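Long-range contact in uncharacterized protein (Leptospirillum rubarum, PDB 3OMD), which is of unknown function but belongs to the DUF5069 family and has an all-alpha fold without strands: residues A[50-62]-A[85-98]. Sequence-based numbering, arbitrary orientation.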
ATOM      1  N   LEU A  50      -0.541  -4.233  -6.693  1.00 15.82           N
ATOM      2  CA  LEU A  50      -0.915  -2.950  -6.069  1.00 15.54           C
ATOM      3  C   LEU A  50       0.340  -2.063  -5.865  1.00 16.31           C
ATOM      4  O   LEU A  50       0.342  -0.856  -6.216  1.00 15.19           O
ATOM      5  CB  LEU A  50      -1.758  -3.166  -4.804  1.00 17.78           C
ATOM      6  CG  LEU A  50      -2.463  -1.879  -4.388  1.00 18.13           C
ATOM      7  CD1 LEU A  50      -3.385  -1.291  -5.514  1.00 21.80           C
ATOM      8  CD2 LEU A  50      -3.261  -2.160  -3.142  1.00 20.71           C
ATOM      9  N   ASP A  51       1.399  -2.645  -5.318  1.00 14.23           N
ATOM     10  CA  ASP A  51       2.677  -1.902  -5.230  1.00 13.68           C
ATOM     11  C   ASP A  51       3.151  -1.468  -6.615  1.00 13.86           C
ATOM     12  O   ASP A  51       3.624  -0.354  -6.788  1.00 14.90           O
ATOM     13  CB  ASP A  51       3.775  -2.794  -4.649  1.00 13.14           C
ATOM     14  CG  ASP A  51       3.596  -3.101  -3.164  1.00 13.62           C
ATOM     15  OD1 ASP A  51       2.669  -2.556  -2.488  1.00 13.95           O
ATOM     16  OD2 ASP A  51       4.378  -3.950  -2.672  1.00 13.32           O
ATOM     17  N   GLN A  52       2.990  -2.339  -7.610  1.00 14.37           N
ATOM     18  CA  GLN A  52       3.453  -2.038  -8.974  1.00 15.32           C
ATOM     19  C   GLN A  52       2.696  -0.813  -9.484  1.00 15.19           C
ATOM     20  O   GLN A  52       3.274   0.023 -10.171  1.00 16.02           O
ATOM     21  CB  GLN A  52       3.162  -3.222  -9.887  1.00 16.19           C
ATOM     22  CG  GLN A  52       4.041  -4.443  -9.650  1.00 19.31           C
ATOM     23  CD  GLN A  52       3.530  -5.657 -10.427  1.00 20.70           C
ATOM     24  OE1 GLN A  52       3.136  -5.510 -11.590  1.00 24.85           O
ATOM     25  NE2 GLN A  52       3.560  -6.865  -9.802  1.00 19.29           N
ATOM     26  N   ALA A  53       1.397  -0.728  -9.187  1.00 14.69           N
ATOM     27  CA  ALA A  53       0.622   0.434  -9.644  1.00 15.28           C
ATOM     28  C   ALA A  53       1.163   1.736  -9.039  1.00 14.96           C
ATOM     29  O   ALA A  53       1.316   2.730  -9.728  1.00 15.64           O
ATOM     30  CB  ALA A  53      -0.887   0.254  -9.348  1.00 16.97           C
ATOM     31  N   PHE A  54       1.512   1.707  -7.758  1.00 13.72           N
ATOM     32  CA  PHE A  54       2.066   2.885  -7.087  1.00 13.11           C
ATOM     33  C   PHE A  54       3.452   3.212  -7.676  1.00 13.24           C
ATOM     34  O   PHE A  54       3.737   4.368  -8.079  1.00 13.29           O
ATOM     35  CB  PHE A  54       2.193   2.599  -5.582  1.00 14.62           C
ATOM     36  CG  PHE A  54       2.894   3.686  -4.830  1.00 12.28           C
ATOM     37  CD1 PHE A  54       2.194   4.815  -4.409  1.00 12.45           C
ATOM     38  CD2 PHE A  54       4.239   3.562  -4.500  1.00 13.63           C
ATOM     39  CE1 PHE A  54       2.834   5.839  -3.729  1.00 12.93           C
ATOM     40  CE2 PHE A  54       4.888   4.600  -3.835  1.00 15.00           C
ATOM     41  CZ  PHE A  54       4.188   5.736  -3.458  1.00 14.19           C
ATOM     42  N   PHE A  55       4.336   2.206  -7.718  1.00 12.55           N
ATOM     43  CA  PHE A  55       5.656   2.471  -8.287  1.00 13.08           C
ATOM     44  C   PHE A  55       5.597   2.951  -9.744  1.00 14.39           C
ATOM     45  O   PHE A  55       6.331   3.869 -10.146  1.00 16.00           O
ATOM     46  CB  PHE A  55       6.524   1.191  -8.203  1.00 13.70           C
ATOM     47  CG  PHE A  55       6.872   0.790  -6.764  1.00 13.10           C
ATOM     48  CD1 PHE A  55       7.241   1.745  -5.827  1.00 14.14           C
ATOM     49  CD2 PHE A  55       6.887  -0.567  -6.393  1.00 13.11           C
ATOM     50  CE1 PHE A  55       7.629   1.363  -4.497  1.00 13.95           C
ATOM     51  CE2 PHE A  55       7.256  -0.948  -5.079  1.00 13.57           C
ATOM     52  CZ  PHE A  55       7.633   0.001  -4.134  1.00 13.53           C
ATOM     53  N   SER A  56       4.727   2.337 -10.538  0.50 14.07           N
ATOM     54  CA  SER A  56       4.601   2.738 -11.944  0.50 14.39           C
ATOM     55  C   SER A  56       4.145   4.191 -12.039  0.50 14.29           C
ATOM     56  O   SER A  56       4.729   4.993 -12.771  0.50 14.98           O
ATOM     57  CB  SER A  56       3.617   1.827 -12.702  0.50 14.71           C
ATOM     58  OG  SER A  56       3.509   2.235 -14.057  0.50 16.21           O
ATOM     59  N   PHE A  57       3.135   4.542 -11.246  1.00 13.47           N
ATOM     60  CA  PHE A  57       2.535   5.881 -11.348  1.00 13.16           C
ATOM     61  C   PHE A  57       3.583   6.964 -11.106  1.00 13.89           C
ATOM     62  O   PHE A  57       3.649   7.965 -11.842  1.00 14.24           O
ATOM     63  CB  PHE A  57       1.390   6.020 -10.349  1.00 12.89           C
ATOM     64  CG  PHE A  57       0.604   7.295 -10.540  1.00 12.82           C
ATOM     65  CD1 PHE A  57      -0.558   7.293 -11.296  1.00 14.93           C
ATOM     66  CD2 PHE A  57       1.048   8.502  -9.970  1.00 13.80           C
ATOM     67  CE1 PHE A  57      -1.277   8.516 -11.492  1.00 14.17           C
ATOM     68  CE2 PHE A  57       0.348   9.697 -10.124  1.00 13.97           C
ATOM     69  CZ  PHE A  57      -0.820   9.703 -10.925  1.00 14.99           C
ATOM     70  N   PHE A  58       4.445   6.722 -10.114  1.00 13.43           N
ATOM     71  CA  PHE A  58       5.408   7.743  -9.691  1.00 14.10           C
ATOM     72  C   PHE A  58       6.776   7.575 -10.313  1.00 14.35           C
ATOM     73  O   PHE A  58       7.650   8.412 -10.114  1.00 16.10           O
ATOM     74  CB  PHE A  58       5.451   7.846  -8.142  1.00 13.52           C
ATOM     75  CG  PHE A  58       4.164   8.373  -7.571  1.00 12.87           C
ATOM     76  CD1 PHE A  58       3.816   9.719  -7.735  1.00 13.06           C
ATOM     77  CD2 PHE A  58       3.284   7.527  -6.923  1.00 12.45           C
ATOM     78  CE1 PHE A  58       2.598  10.220  -7.255  1.00 13.10           C
ATOM     79  CE2 PHE A  58       2.057   8.035  -6.423  1.00 12.37           C
ATOM     80  CZ  PHE A  58       1.729   9.364  -6.608  1.00 12.81           C
ATOM     81  N   GLY A  59       6.946   6.513 -11.106  1.00 14.01           N
ATOM     82  CA  GLY A  59       8.232   6.264 -11.813  1.00 15.44           C
ATOM     83  C   GLY A  59       9.325   5.813 -10.880  1.00 16.36           C
ATOM     84  O   GLY A  59      10.490   6.188 -11.053  1.00 19.12           O
ATOM     85  N   LEU A  60       8.957   5.003  -9.895  1.00 15.69           N
ATOM     86  CA  LEU A  60       9.908   4.481  -8.926  1.00 15.82           C
ATOM     87  C   LEU A  60      10.276   3.040  -9.208  1.00 15.75           C
ATOM     88  O   LEU A  60       9.449   2.238  -9.645  1.00 15.99           O
ATOM     89  CB  LEU A  60       9.304   4.542  -7.533  1.00 15.12           C
ATOM     90  CG  LEU A  60       8.901   5.936  -7.013  1.00 15.30           C
ATOM     91  CD1 LEU A  60       8.057   5.837  -5.692  1.00 16.18           C
ATOM     92  CD2 LEU A  60      10.108   6.880  -6.845  1.00 17.02           C
ATOM     93  N   ASP A  61      11.532   2.709  -8.943  0.50 16.99           N
ATOM     94  CA  ASP A  61      11.978   1.328  -9.080  0.50 18.29           C
ATOM     95  C   ASP A  61      11.854   0.641  -7.743  0.50 17.35           C
ATOM     96  O   ASP A  61      12.397   1.125  -6.750  0.50 17.46           O
ATOM     97  CB  ASP A  61      13.428   1.293  -9.564  0.50 19.11           C
ATOM     98  CG  ASP A  61      13.978  -0.113  -9.618  0.50 21.57           C
ATOM     99  OD1 ASP A  61      13.836  -0.753 -10.682  0.50 26.17           O
ATOM    100  OD2 ASP A  61      14.514  -0.589  -8.593  0.50 20.36           O
ATOM    101  N   HIS A  62      11.139  -0.486  -7.711  1.00 16.64           N
ATOM    102  CA  HIS A  62      10.871  -1.215  -6.443  1.00 17.11           C
ATOM    103  C   HIS A  62      12.147  -1.650  -5.704  1.00 16.09           C
ATOM    104  O   HIS A  62      12.151  -1.714  -4.448  1.00 17.20           O
ATOM    105  CB  HIS A  62       9.990  -2.454  -6.708  1.00 16.65           C
ATOM    106  CG  HIS A  62      10.610  -3.479  -7.628  1.00 18.87           C
ATOM    107  ND1 HIS A  62      11.216  -4.635  -7.179  1.00 22.65           N
ATOM    108  CD2 HIS A  62      10.665  -3.527  -8.974  1.00 22.26           C
ATOM    109  CE1 HIS A  62      11.640  -5.340  -8.219  1.00 22.67           C
ATOM    110  NE2 HIS A  62      11.316  -4.690  -9.324  1.00 25.13           N
ATOM    111  N   GLN A  85      13.204  11.374  -6.350  1.00 16.61           N
ATOM    112  CA  GLN A  85      13.164  10.417  -7.443  1.00 18.71           C
ATOM    113  C   GLN A  85      11.999  10.590  -8.387  1.00 18.59           C
ATOM    114  O   GLN A  85      12.002   9.986  -9.478  1.00 22.07           O
ATOM    115  CB  GLN A  85      13.108   8.991  -6.876  1.00 17.75           C
ATOM    116  CG  GLN A  85      14.316   8.617  -6.053  1.00 21.16           C
ATOM    117  CD  GLN A  85      15.519   8.470  -6.936  1.00 28.84           C
ATOM    118  OE1 GLN A  85      16.421   9.284  -6.899  1.00 31.99           O
ATOM    119  NE2 GLN A  85      15.513   7.434  -7.778  1.00 35.43           N
ATOM    120  N   SER A  86      11.027  11.415  -8.012  1.00 16.74           N
ATOM    121  CA  SER A  86       9.742  11.481  -8.724  1.00 16.13           C
ATOM    122  C   SER A  86       9.195  12.900  -8.810  1.00 15.91           C
ATOM    123  O   SER A  86       8.505  13.393  -7.912  1.00 15.69           O
ATOM    124  CB  SER A  86       8.716  10.603  -8.011  1.00 15.79           C
ATOM    125  OG  SER A  86       7.470  10.683  -8.693  1.00 15.62           O
ATOM    126  N   PRO A  87       9.481  13.585  -9.926  1.00 17.09           N
ATOM    127  CA  PRO A  87       8.866  14.878 -10.137  1.00 17.09           C
ATOM    128  C   PRO A  87       7.328  14.807 -10.045  1.00 16.34           C
ATOM    129  O   PRO A  87       6.695  15.719  -9.512  1.00 17.33           O
ATOM    130  CB  PRO A  87       9.288  15.209 -11.566  1.00 18.74           C
ATOM    131  CG  PRO A  87      10.638  14.606 -11.650  1.00 20.06           C
ATOM    132  CD  PRO A  87      10.488  13.275 -10.960  1.00 18.40           C
ATOM    133  N   ARG A  88       6.726  13.711 -10.515  1.00 16.35           N
ATOM    134  CA  ARG A  88       5.243  13.633 -10.513  1.00 15.72           C
ATOM    135  C   ARG A  88       4.729  13.682  -9.065  1.00 15.41           C
ATOM    136  O   ARG A  88       3.669  14.276  -8.794  1.00 15.80           O
ATOM    137  CB  ARG A  88       4.765  12.380 -11.257  1.00 16.27           C
ATOM    138  CG  ARG A  88       3.274  12.411 -11.577  1.00 15.39           C
ATOM    139  CD  ARG A  88       2.900  11.176 -12.359  1.00 15.73           C
ATOM    140  NE  ARG A  88       1.567  11.250 -12.954  1.00 14.13           N
ATOM    141  CZ  ARG A  88       0.979  10.238 -13.565  1.00 13.96           C
ATOM    142  NH1 ARG A  88      -0.211  10.442 -14.131  1.00 15.65           N
ATOM    143  NH2 ARG A  88       1.567   9.022 -13.604  1.00 14.69           N
ATOM    144  N   SER A  89       5.500  13.090  -8.150  1.00 14.77           N
ATOM    145  CA  SER A  89       5.064  13.058  -6.731  1.00 14.26           C
ATOM    146  C   SER A  89       5.084  14.454  -6.072  1.00 14.11           C
ATOM    147  O   SER A  89       4.503  14.632  -4.985  1.00 15.09           O
ATOM    148  CB  SER A  89       5.957  12.122  -5.903  1.00 14.14           C
ATOM    149  OG  SER A  89       7.244  12.704  -5.653  1.00 15.38           O
ATOM    150  N   LYS A  90       5.763  15.412  -6.714  1.00 16.31           N
ATOM    151  CA  LYS A  90       5.831  16.798  -6.206  1.00 16.06           C
ATOM    152  C   LYS A  90       4.676  17.673  -6.710  1.00 15.92           C
ATOM    153  O   LYS A  90       4.626  18.879  -6.379  1.00 18.07           O
ATOM    154  CB  LYS A  90       7.143  17.472  -6.609  1.00 18.15           C
ATOM    155  CG  LYS A  90       8.389  16.798  -6.081  1.00 20.03           C
ATOM    156  CD  LYS A  90       9.585  17.702  -6.531  1.00 25.67           C
ATOM    157  CE  LYS A  90      10.850  17.016  -6.726  1.00 26.97           C
ATOM    158  NZ  LYS A  90      11.771  18.072  -7.207  1.00 28.51           N
ATOM    159  N   ASN A  91       3.757  17.068  -7.475  1.00 15.61           N
ATOM    160  CA  ASN A  91       2.605  17.779  -8.007  1.00 17.02           C
ATOM    161  C   ASN A  91       1.335  17.339  -7.282  1.00 16.54           C
ATOM    162  O   ASN A  91       0.882  16.207  -7.478  1.00 15.71           O
ATOM    163  CB  ASN A  91       2.493  17.494  -9.522  1.00 17.65           C
ATOM    164  CG  ASN A  91       1.383  18.279 -10.193  1.00 23.56           C
ATOM    165  OD1 ASN A  91       0.224  18.221  -9.784  1.00 29.04           O
ATOM    166  ND2 ASN A  91       1.732  18.994 -11.265  1.00 28.98           N
ATOM    167  N   PRO A  92       0.777  18.213  -6.429  1.00 16.64           N
ATOM    168  CA  PRO A  92      -0.334  17.699  -5.617  1.00 16.45           C
ATOM    169  C   PRO A  92      -1.537  17.232  -6.430  1.00 16.07           C
ATOM    170  O   PRO A  92      -2.231  16.296  -5.995  1.00 16.39           O
ATOM    171  CB  PRO A  92      -0.701  18.871  -4.719  1.00 17.81           C
ATOM    172  CG  PRO A  92       0.559  19.673  -4.629  1.00 19.44           C
ATOM    173  CD  PRO A  92       1.250  19.532  -5.956  1.00 18.85           C
ATOM    174  N   LYS A  93      -1.808  17.843  -7.585  1.00 17.38           N
ATOM    175  CA  LYS A  93      -2.930  17.353  -8.404  1.00 17.76           C
ATOM    176  C   LYS A  93      -2.670  15.966  -8.983  1.00 17.53           C
ATOM    177  O   LYS A  93      -3.593  15.159  -9.175  1.00 16.53           O
ATOM    178  CB  LYS A  93      -3.244  18.330  -9.528  1.00 19.76           C
ATOM    179  CG  LYS A  93      -3.817  19.631  -8.994  1.00 25.29           C
ATOM    180  CD  LYS A  93      -4.209  20.556 -10.145  1.00 33.98           C
ATOM    181  CE  LYS A  93      -5.121  21.695  -9.635  1.00 39.08           C
ATOM    182  NZ  LYS A  93      -4.388  22.642  -8.740  1.00 42.64           N
ATOM    183  N   GLU A  94      -1.407  15.674  -9.267  1.00 15.73           N
ATOM    184  CA  GLU A  94      -1.081  14.322  -9.707  1.00 14.84           C
ATOM    185  C   GLU A  94      -1.213  13.311  -8.584  1.00 14.36           C
ATOM    186  O   GLU A  94      -1.718  12.193  -8.811  1.00 14.33           O
ATOM    187  CB  GLU A  94       0.336  14.250 -10.290  1.00 15.24           C
ATOM    188  CG  GLU A  94       0.491  15.012 -11.626  1.00 17.71           C
ATOM    189  CD  GLU A  94      -0.510  14.502 -12.638  1.00 16.53           C
ATOM    190  OE1 GLU A  94      -0.457  13.297 -12.984  1.00 17.86           O
ATOM    191  OE2 GLU A  94      -1.343  15.294 -13.117  1.00 20.45           O
ATOM    192  N   VAL A  95      -0.766  13.671  -7.378  1.00 13.53           N
ATOM    193  CA  VAL A  95      -0.967  12.778  -6.221  1.00 12.84           C
ATOM    194  C   VAL A  95      -2.469  12.534  -6.001  1.00 12.78           C
ATOM    195  O   VAL A  95      -2.889  11.390  -5.740  1.00 13.07           O
ATOM    196  CB  VAL A  95      -0.262  13.379  -4.995  1.00 12.69           C
ATOM    197  CG1 VAL A  95      -0.600  12.592  -3.767  1.00 14.35           C
ATOM    198  CG2 VAL A  95       1.272  13.370  -5.189  1.00 13.97           C
ATOM    199  N   GLU A  96      -3.270  13.596  -6.109  0.50 13.82           N
ATOM    200  CA  GLU A  96      -4.719  13.478  -5.929  0.50 14.31           C
ATOM    201  C   GLU A  96      -5.290  12.577  -7.027  0.50 14.16           C
ATOM    202  O   GLU A  96      -6.161  11.757  -6.763  0.50 14.09           O
ATOM    203  CB  GLU A  96      -5.338  14.885  -5.900  0.50 16.76           C
ATOM    204  CG  GLU A  96      -5.236  15.543  -4.512  0.50 20.21           C
ATOM    205  CD  GLU A  96      -5.008  17.076  -4.463  0.50 28.18           C
ATOM    206  OE1 GLU A  96      -5.710  17.841  -5.140  0.50 30.44           O
ATOM    207  OE2 GLU A  96      -4.126  17.522  -3.685  0.50 31.45           O
ATOM    208  N   SER A  97      -4.757  12.701  -8.245  0.50 14.61           N
ATOM    209  CA  SER A  97      -5.159  11.832  -9.347  0.50 14.83           C
ATOM    210  C   SER A  97      -4.937  10.363  -8.998  0.50 13.87           C
ATOM    211  O   SER A  97      -5.841   9.513  -9.143  0.50 14.15           O
ATOM    212  CB  SER A  97      -4.368  12.197 -10.601  0.50 15.80           C
ATOM    213  OG  SER A  97      -4.917  11.514 -11.684  0.50 18.72           O
ATOM    214  N   PHE A  98      -3.717  10.054  -8.549  1.00 12.62           N
ATOM    215  CA  PHE A  98      -3.380   8.693  -8.118  1.00 12.22           C
ATOM    216  C   PHE A  98      -4.350   8.179  -7.066  1.00 12.29           C
ATOM    217  O   PHE A  98      -4.881   7.075  -7.152  1.00 12.30           O
ATOM    218  CB  PHE A  98      -1.925   8.595  -7.597  1.00 12.63           C
ATOM    219  CG  PHE A  98      -1.632   7.260  -6.981  1.00 12.69           C
ATOM    220  CD1 PHE A  98      -1.382   6.146  -7.782  1.00 13.47           C
ATOM    221  CD2 PHE A  98      -1.689   7.094  -5.571  1.00 12.80           C
ATOM    222  CE1 PHE A  98      -1.189   4.860  -7.199  1.00 13.06           C
ATOM    223  CE2 PHE A  98      -1.477   5.826  -4.980  1.00 14.12           C
ATOM    224  CZ  PHE A  98      -1.244   4.709  -5.807  1.00 13.60           C
TER
HETATM  225  O   HOH W   1       9.783   9.674 -11.767  1.00 27.07           O
HETATM  226  O   HOH W   2      13.206   7.589 -10.383  1.00 32.38           O
HETATM  227  O   HOH W   3      13.598   4.988  -8.360  1.00 12.93           O
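The ring of Phe57 is sandwiched between Arg88 and Phe98. The Arg88 guanidinium lies flat on one face in a cation-pi stack, planes 6° apart, and its NH2 donates to Phe57 O (2.9 Å). Phe98 CB sits over the opposite face in a CH-pi contact, 3.6 Å from the ring centroid. With CG anti to the backbone N (chi1 172°), the Phe98 ring extends toward helix 50-58 and sits as a knob among Ala53, Phe54, Phe57 and Phe58; Phe54 turns its edge toward the Phe98 face in an offset edge-to-face pair, and Phe58 CE2 covers a Phe98 face near its rim. Replacing Phe57 by an alanine removes the ring between them, which is likely to open a gap beside Phe98 and cost the guanidinium its stacking partner. In the second shell, Glu94 OE1 takes both NE (2.9 Å) and NH1 of Arg88 in a side-on salt bridge, helping to fix the guanidinium's rotation. Where helix 50-58 ends in a Schellman motif at Gly59, Ser86 OG donates to a lone pair of Phe58 O (2.7 Å); the same OG accepts from Ser89 N in an ST motif. Asn91 caps helix 92-104, whose first turns pack nearly antiparallel to helix 50-58 (157°) through this knob-into-hole phenylalanine cluster.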